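Local coordinates for envelope protein (White spot syndrome virus, PDB 7DDA), which serves as a viral envelope protein, whose C-terminal domain, the part modelled here, carries sulfate-binding sites held responsible for heparin binding, at residues A77-I82 / N104-Y109; T110-I115 / R137-E142. All coordinates share one frame; numbering follows the deposited sequence.

Interaction 1: residues A77-I82 / N104-Y109; sequences ADSFHI and NKKAGY
Phe80 and Asn104 face each other as an antiparallel, non-hydrogen-bonded pair where strand 80-89 begins and strand 95-104 ends, at the edge of one sheet of a two-sheet antiparallel beta sandwich. Beyond the pair one backbone bond closes the ladder, from Lys105 N to Ser79 O at 2.8 Å.

The polar side-chain bonds lie mostly within 104-109 and shape its loop. With CG anti to the backbone N (chi1 177°), Asn104 turns its amide into the bend. OD1 accepts from Lys106 N at 2.8 Å, making an Asx turn, and the bond is fairly straight (164° at the hydrogen). ND2 reaches Tyr109 O from above the carbonyl plane, bridging the type II turn of Lys106 to Tyr109.

Van der Waals contact centres on Ser79 and the aliphatic part of Lys106, whose CG lies against Ser79 CB, while that same CB lies over the rim of one face of the Phe80 ring. Phe80 itself is buried, against Leu167 and Cys169 of the facing sheet. On the exposed flank, Lys105 runs its CG past the backbone of His81; a sulfate ion, perhaps from the crystallisation liquor, lies beside the His81 side chain, consistent with the sulfate-binding sites reported for this domain.

Two bends near the tip of Lys106 (chi3 85°) place CE over the centre of the Tyr109 ring and swing NZ back to a weak hydrogen bond with Ser79 OG, 3.3 Å away.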
loop_
_atom_site.group_PDB
_atom_site.type_symbol
_atom_site.label_atom_id
_atom_site.label_comp_id
_atom_site.label_asym_id
_atom_site.label_seq_id
_atom_site.Cartn_x
_atom_site.Cartn_y
_atom_site.Cartn_z
ATOM N N ALA A 77 18.428 -8.959 1.333
ATOM C CA ALA A 77 18.961 -8.578 0.026
ATOM C C ALA A 77 19.539 -9.785 -0.706
ATOM O O ALA A 77 19.412 -9.892 -1.930
ATOM C CB ALA A 77 20.019 -7.486 0.181
ATOM N N ASP A 78 20.183 -10.693 0.029
ATOM C CA ASP A 78 20.680 -11.948 -0.517
ATOM C C ASP A 78 19.660 -13.071 -0.414
ATOM O O ASP A 78 19.889 -14.145 -0.975
ATOM C CB ASP A 78 21.962 -12.380 0.207
ATOM C CG ASP A 78 23.104 -11.421 -0.010
ATOM O OD1 ASP A 78 23.034 -10.630 -0.975
ATOM O OD2 ASP A 78 24.066 -11.456 0.790
ATOM N N SER A 79 18.559 -12.853 0.304
ATOM C CA SER A 79 17.531 -13.876 0.434
ATOM C C SER A 79 16.656 -13.991 -0.809
ATOM O O SER A 79 16.032 -15.038 -1.017
ATOM C CB SER A 79 16.653 -13.586 1.651
ATOM O OG SER A 79 17.314 -13.922 2.856
ATOM N N PHE A 80 16.594 -12.948 -1.629
ATOM C CA PHE A 80 15.719 -12.928 -2.786
ATOM C C PHE A 80 16.458 -12.282 -3.937
ATOM O O PHE A 80 17.372 -11.482 -3.733
ATOM C CB PHE A 80 14.426 -12.173 -2.489
ATOM C CG PHE A 80 13.717 -12.686 -1.289
ATOM C CD1 PHE A 80 13.105 -13.938 -1.314
ATOM C CD2 PHE A 80 13.712 -11.956 -0.103
ATOM C CE1 PHE A 80 12.458 -14.441 -0.183
ATOM C CE2 PHE A 80 13.075 -12.446 1.029
ATOM C CZ PHE A 80 12.446 -13.693 0.991
ATOM N N HIS A 81 16.072 -12.659 -5.150
ATOM C CA HIS A 81 16.576 -12.023 -6.357
ATOM C C HIS A 81 15.378 -11.630 -7.214
ATOM O O HIS A 81 14.526 -12.470 -7.514
ATOM C CB HIS A 81 17.539 -12.957 -7.124
ATOM C CG HIS A 81 18.132 -12.338 -8.356
ATOM N ND1 HIS A 81 18.513 -13.081 -9.456
ATOM C CD2 HIS A 81 18.394 -11.046 -8.668
ATOM C CE1 HIS A 81 18.987 -12.273 -10.389
ATOM N NE2 HIS A 81 18.925 -11.032 -9.935
ATOM N N ILE A 82 15.304 -10.356 -7.589
ATOM C CA ILE A 82 14.185 -9.814 -8.356
ATOM C C ILE A 82 14.733 -9.244 -9.656
ATOM O O ILE A 82 15.728 -8.510 -9.651
ATOM C CB ILE A 82 13.420 -8.739 -7.560
ATOM C CG1 ILE A 82 12.986 -9.304 -6.204
ATOM C CG2 ILE A 82 12.217 -8.232 -8.360
ATOM C CD1 ILE A 82 12.734 -8.237 -5.146
ATOM N N ASN A 104 13.250 -17.258 -4.758
ATOM C CA ASN A 104 13.591 -17.587 -3.383
ATOM C C ASN A 104 15.033 -18.086 -3.336
ATOM O O ASN A 104 15.377 -19.087 -3.970
ATOM C CB ASN A 104 12.607 -18.634 -2.853
ATOM C CG ASN A 104 12.920 -19.098 -1.421
ATOM O OD1 ASN A 104 13.844 -18.604 -0.756
ATOM N ND2 ASN A 104 12.130 -20.053 -0.943
ATOM N N LYS A 105 15.888 -17.372 -2.611
ATOM C CA LYS A 105 17.284 -17.754 -2.449
ATOM C C LYS A 105 17.616 -18.153 -1.016
ATOM O O LYS A 105 18.792 -18.196 -0.651
ATOM C CB LYS A 105 18.194 -16.614 -2.892
ATOM C CG LYS A 105 17.985 -16.216 -4.326
ATOM C CD LYS A 105 18.552 -17.274 -5.229
ATOM C CE LYS A 105 19.845 -16.800 -5.809
ATOM N NZ LYS A 105 20.496 -17.861 -6.608
ATOM N N LYS A 106 16.608 -18.436 -0.193
ATOM C CA LYS A 106 16.815 -18.744 1.218
ATOM C C LYS A 106 16.957 -20.250 1.387
ATOM O O LYS A 106 15.973 -20.992 1.254
ATOM C CB LYS A 106 15.654 -18.229 2.062
ATOM C CG LYS A 106 15.766 -16.800 2.447
ATOM C CD LYS A 106 14.680 -16.441 3.429
ATOM C CE LYS A 106 15.112 -16.791 4.838
ATOM N NZ LYS A 106 16.437 -16.192 5.141
ATOM N N ALA A 107 18.167 -20.702 1.702
ATOM C CA ALA A 107 18.374 -22.125 1.934
ATOM C C ALA A 107 17.490 -22.598 3.082
ATOM O O ALA A 107 17.469 -21.992 4.155
ATOM C CB ALA A 107 19.843 -22.404 2.226
ATOM N N GLY A 108 16.721 -23.655 2.830
ATOM C CA GLY A 108 15.821 -24.217 3.805
ATOM C C GLY A 108 14.385 -23.745 3.714
ATOM O O GLY A 108 13.486 -24.452 4.189
ATOM N N TYR A 109 14.129 -22.586 3.105
ATOM C CA TYR A 109 12.834 -21.927 3.238
ATOM C C TYR A 109 11.920 -22.149 2.039
ATOM O O TYR A 109 12.367 -22.217 0.891
ATOM C CB TYR A 109 13.013 -20.430 3.460
ATOM C CG TYR A 109 13.467 -20.072 4.856
ATOM C CD1 TYR A 109 14.805 -20.167 5.226
ATOM C CD2 TYR A 109 12.548 -19.638 5.811
ATOM C CE1 TYR A 109 15.214 -19.832 6.511
ATOM C CE2 TYR A 109 12.949 -19.297 7.091
ATOM C CZ TYR A 109 14.279 -19.395 7.436
ATOM O OH TYR A 109 14.661 -19.055 8.710
#

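Interaction 2: residues T110-I115 / R137-E142; sequences TCLCRI and RDEIDE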
loop_
_atom_site.group_PDB
_atom_site.type_symbol
_atom_site.label_atom_id
_atom_site.label_comp_id
_atom_site.label_asym_id
_atom_site.label_seq_id
_atom_site.Cartn_x
_atom_site.Cartn_y
_atom_site.Cartn_z
ATOM N N THR A 110 10.633 -22.275 2.335
ATOM C CA THR A 110 9.551 -22.183 1.370
ATOM C C THR A 110 8.872 -20.836 1.582
ATOM O O THR A 110 8.804 -20.350 2.716
ATOM C CB THR A 110 8.557 -23.332 1.566
ATOM O OG1 THR A 110 9.263 -24.575 1.487
ATOM C CG2 THR A 110 7.448 -23.309 0.505
ATOM N N CYS A 111 8.390 -20.213 0.500
ATOM C CA CYS A 111 7.859 -18.862 0.607
ATOM C C CYS A 111 6.521 -18.717 -0.098
ATOM O O CYS A 111 6.229 -19.394 -1.089
ATOM C CB CYS A 111 8.821 -17.816 0.045
ATOM S SG CYS A 111 10.384 -17.661 0.932
ATOM N N LEU A 112 5.711 -17.813 0.444
ATOM C CA LEU A 112 4.581 -17.227 -0.251
ATOM C C LEU A 112 4.896 -15.768 -0.584
ATOM O O LEU A 112 5.681 -15.106 0.107
ATOM C CB LEU A 112 3.315 -17.331 0.595
ATOM C CG LEU A 112 2.685 -18.716 0.738
ATOM C CD1 LEU A 112 1.536 -18.629 1.713
ATOM C CD2 LEU A 112 2.197 -19.281 -0.604
ATOM N N CYS A 113 4.284 -15.277 -1.663
ATOM C CA CYS A 113 4.485 -13.907 -2.116
ATOM C C CYS A 113 3.146 -13.306 -2.511
ATOM O O CYS A 113 2.434 -13.872 -3.348
ATOM C CB CYS A 113 5.449 -13.858 -3.304
ATOM S SG CYS A 113 6.038 -12.206 -3.709
ATOM N N ARG A 114 2.806 -12.157 -1.927
ATOM C CA ARG A 114 1.679 -11.353 -2.384
ATOM C C ARG A 114 2.195 -9.979 -2.800
ATOM O O ARG A 114 3.208 -9.503 -2.273
ATOM C CB ARG A 114 0.605 -11.217 -1.302
ATOM C CG ARG A 114 0.008 -12.534 -0.842
ATOM C CD ARG A 114 -0.822 -13.144 -1.934
ATOM N NE ARG A 114 -1.294 -14.487 -1.597
ATOM C CZ ARG A 114 -0.569 -15.600 -1.741
ATOM N NH1 ARG A 114 0.685 -15.532 -2.190
ATOM N NH2 ARG A 114 -1.093 -16.780 -1.427
ATOM N N ILE A 115 1.496 -9.338 -3.750
ATOM C CA ILE A 115 2.010 -8.130 -4.382
ATOM C C ILE A 115 0.991 -6.997 -4.384
ATOM O O ILE A 115 -0.228 -7.195 -4.350
ATOM C CB ILE A 115 2.463 -8.365 -5.835
ATOM C CG1 ILE A 115 1.237 -8.638 -6.688
ATOM C CG2 ILE A 115 3.544 -9.454 -5.931
ATOM C CD1 ILE A 115 1.507 -8.679 -8.126
ATOM N N ARG A 137 0.603 -17.415 -6.714
ATOM C CA ARG A 137 0.037 -17.433 -5.372
ATOM C C ARG A 137 0.461 -18.649 -4.567
ATOM O O ARG A 137 0.076 -18.769 -3.400
ATOM C CB ARG A 137 -1.494 -17.386 -5.453
ATOM C CG ARG A 137 -1.977 -16.091 -6.016
ATOM C CD ARG A 137 -3.320 -16.192 -6.668
ATOM N NE ARG A 137 -3.762 -14.867 -7.110
ATOM C CZ ARG A 137 -4.002 -13.827 -6.309
ATOM N NH1 ARG A 137 -3.908 -13.936 -4.982
ATOM N NH2 ARG A 137 -4.368 -12.673 -6.845
ATOM N N ASP A 138 1.234 -19.551 -5.156
ATOM C CA ASP A 138 1.531 -20.823 -4.526
ATOM C C ASP A 138 2.817 -20.744 -3.725
ATOM O O ASP A 138 3.466 -19.703 -3.625
ATOM C CB ASP A 138 1.634 -21.927 -5.571
ATOM C CG ASP A 138 0.437 -21.963 -6.475
ATOM O OD1 ASP A 138 -0.701 -21.930 -5.945
ATOM O OD2 ASP A 138 0.635 -22.006 -7.710
ATOM N N GLU A 139 3.185 -21.874 -3.141
ATOM C CA GLU A 139 4.461 -21.969 -2.465
ATOM C C GLU A 139 5.595 -21.837 -3.476
ATOM O O GLU A 139 5.454 -22.185 -4.650
ATOM C CB GLU A 139 4.544 -23.290 -1.714
ATOM C CG GLU A 139 3.513 -23.385 -0.617
ATOM C CD GLU A 139 3.737 -24.573 0.286
ATOM O OE1 GLU A 139 2.881 -24.822 1.170
ATOM O OE2 GLU A 139 4.771 -25.248 0.108
ATOM N N ILE A 140 6.715 -21.290 -3.021
ATOM C CA ILE A 140 7.875 -21.052 -3.866
ATOM C C ILE A 140 9.059 -21.645 -3.132
ATOM O O ILE A 140 9.508 -21.092 -2.120
ATOM C CB ILE A 140 8.105 -19.560 -4.163
ATOM C CG1 ILE A 140 6.922 -18.951 -4.928
ATOM C CG2 ILE A 140 9.365 -19.365 -4.985
ATOM C CD1 ILE A 140 6.970 -17.423 -4.995
ATOM N N ASP A 141 9.560 -22.770 -3.629
ATOM C CA ASP A 141 10.650 -23.469 -2.975
ATOM C C ASP A 141 11.960 -22.737 -3.205
ATOM O O ASP A 141 12.023 -21.731 -3.907
ATOM C CB ASP A 141 10.727 -24.902 -3.478
ATOM C CG ASP A 141 9.556 -25.711 -3.040
ATOM O OD1 ASP A 141 9.150 -25.533 -1.870
ATOM O OD2 ASP A 141 9.039 -26.504 -3.859
ATOM N N GLU A 142 13.025 -23.245 -2.595
ATOM C CA GLU A 142 14.329 -22.624 -2.771
ATOM C C GLU A 142 14.770 -22.743 -4.222
ATOM O O GLU A 142 14.660 -23.812 -4.835
ATOM C CB GLU A 142 15.353 -23.259 -1.844
ATOM C CG GLU A 142 16.694 -22.563 -1.886
ATOM C CD GLU A 142 17.795 -23.358 -1.205
ATOM O OE1 GLU A 142 17.471 -24.356 -0.506
ATOM O OE2 GLU A 142 18.978 -22.978 -1.382
HETATM O O HOH W 1 2.939 -17.009 -3.497
#
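Cys111 and Ile140 form a single antiparallel, hydrogen-bonded beta bridge that lays the 137-142 loop along strand 110-120, an edge strand of its sheet in the sandwich. Cys111 N gives to Ile140 O at 3.0 Å, and Ile140 N returns a bond to Cys111 O at 2.8 Å.

The inner side is the close-packed one. Ile140 CD1 meets Cys113 CB, and both side chains also rest on Tyr148 from the other sheet. A disulfide ties Cys111 to Cys169 on the neighbouring strand 160-170.

Past the bridge the backbones part, and a water fills the step, accepting from Cys113 N and donating to Asp138 O at 2.7 Å. It also lies in the plane of the Arg114 guanidinium, at its edge, and accepts from NH1. On this outer face, covered by the second subunit, a bend at chi2 (-69°) curls Arg114 back so that NH1 reaches Cys113 O as well, while NH2 gives a weak bond to Arg137 O. Arg114 NE lies 4.3 Å from Arg137 NH1, and the salt bridges to Glu48 and Glu120 of the second subunit probably offset these like charges. Leu112 CD2 rests on the carbonyl of Asp138, and Tyr50 of the second subunit packs on the same leucine.

The Thr110 end is looser and more open to solvent. Thr110 CG2 crosses the extended Glu139 chain at a slant, near its CB and OE2. Thr110 and Asp141 run side by side, pointing the same way, joined by a weak hydrogen bond from OG1 to OD1 at 3.5 Å.

Overall arrangement
Interactions 1 and 2 follow one another along the chain and share a continuous run: 104-109 leads directly into strand 110-120, crossing from one sheet of the sandwich to the other. Their centres are 11 Å apart. Interaction 1 closes the end of strands 80-89 and 95-104; interaction 2 lays the loop between strands 131-135 and 145-153, which belong to that same sheet, onto strand 110-120 of the facing one. The loops touch directly, with Asn104 ND2 probably hydrogen-bonded to Ile140 O. Together they link the two sheets here, with interaction 2 facing another subunit of the trimer and interaction 1 touching none.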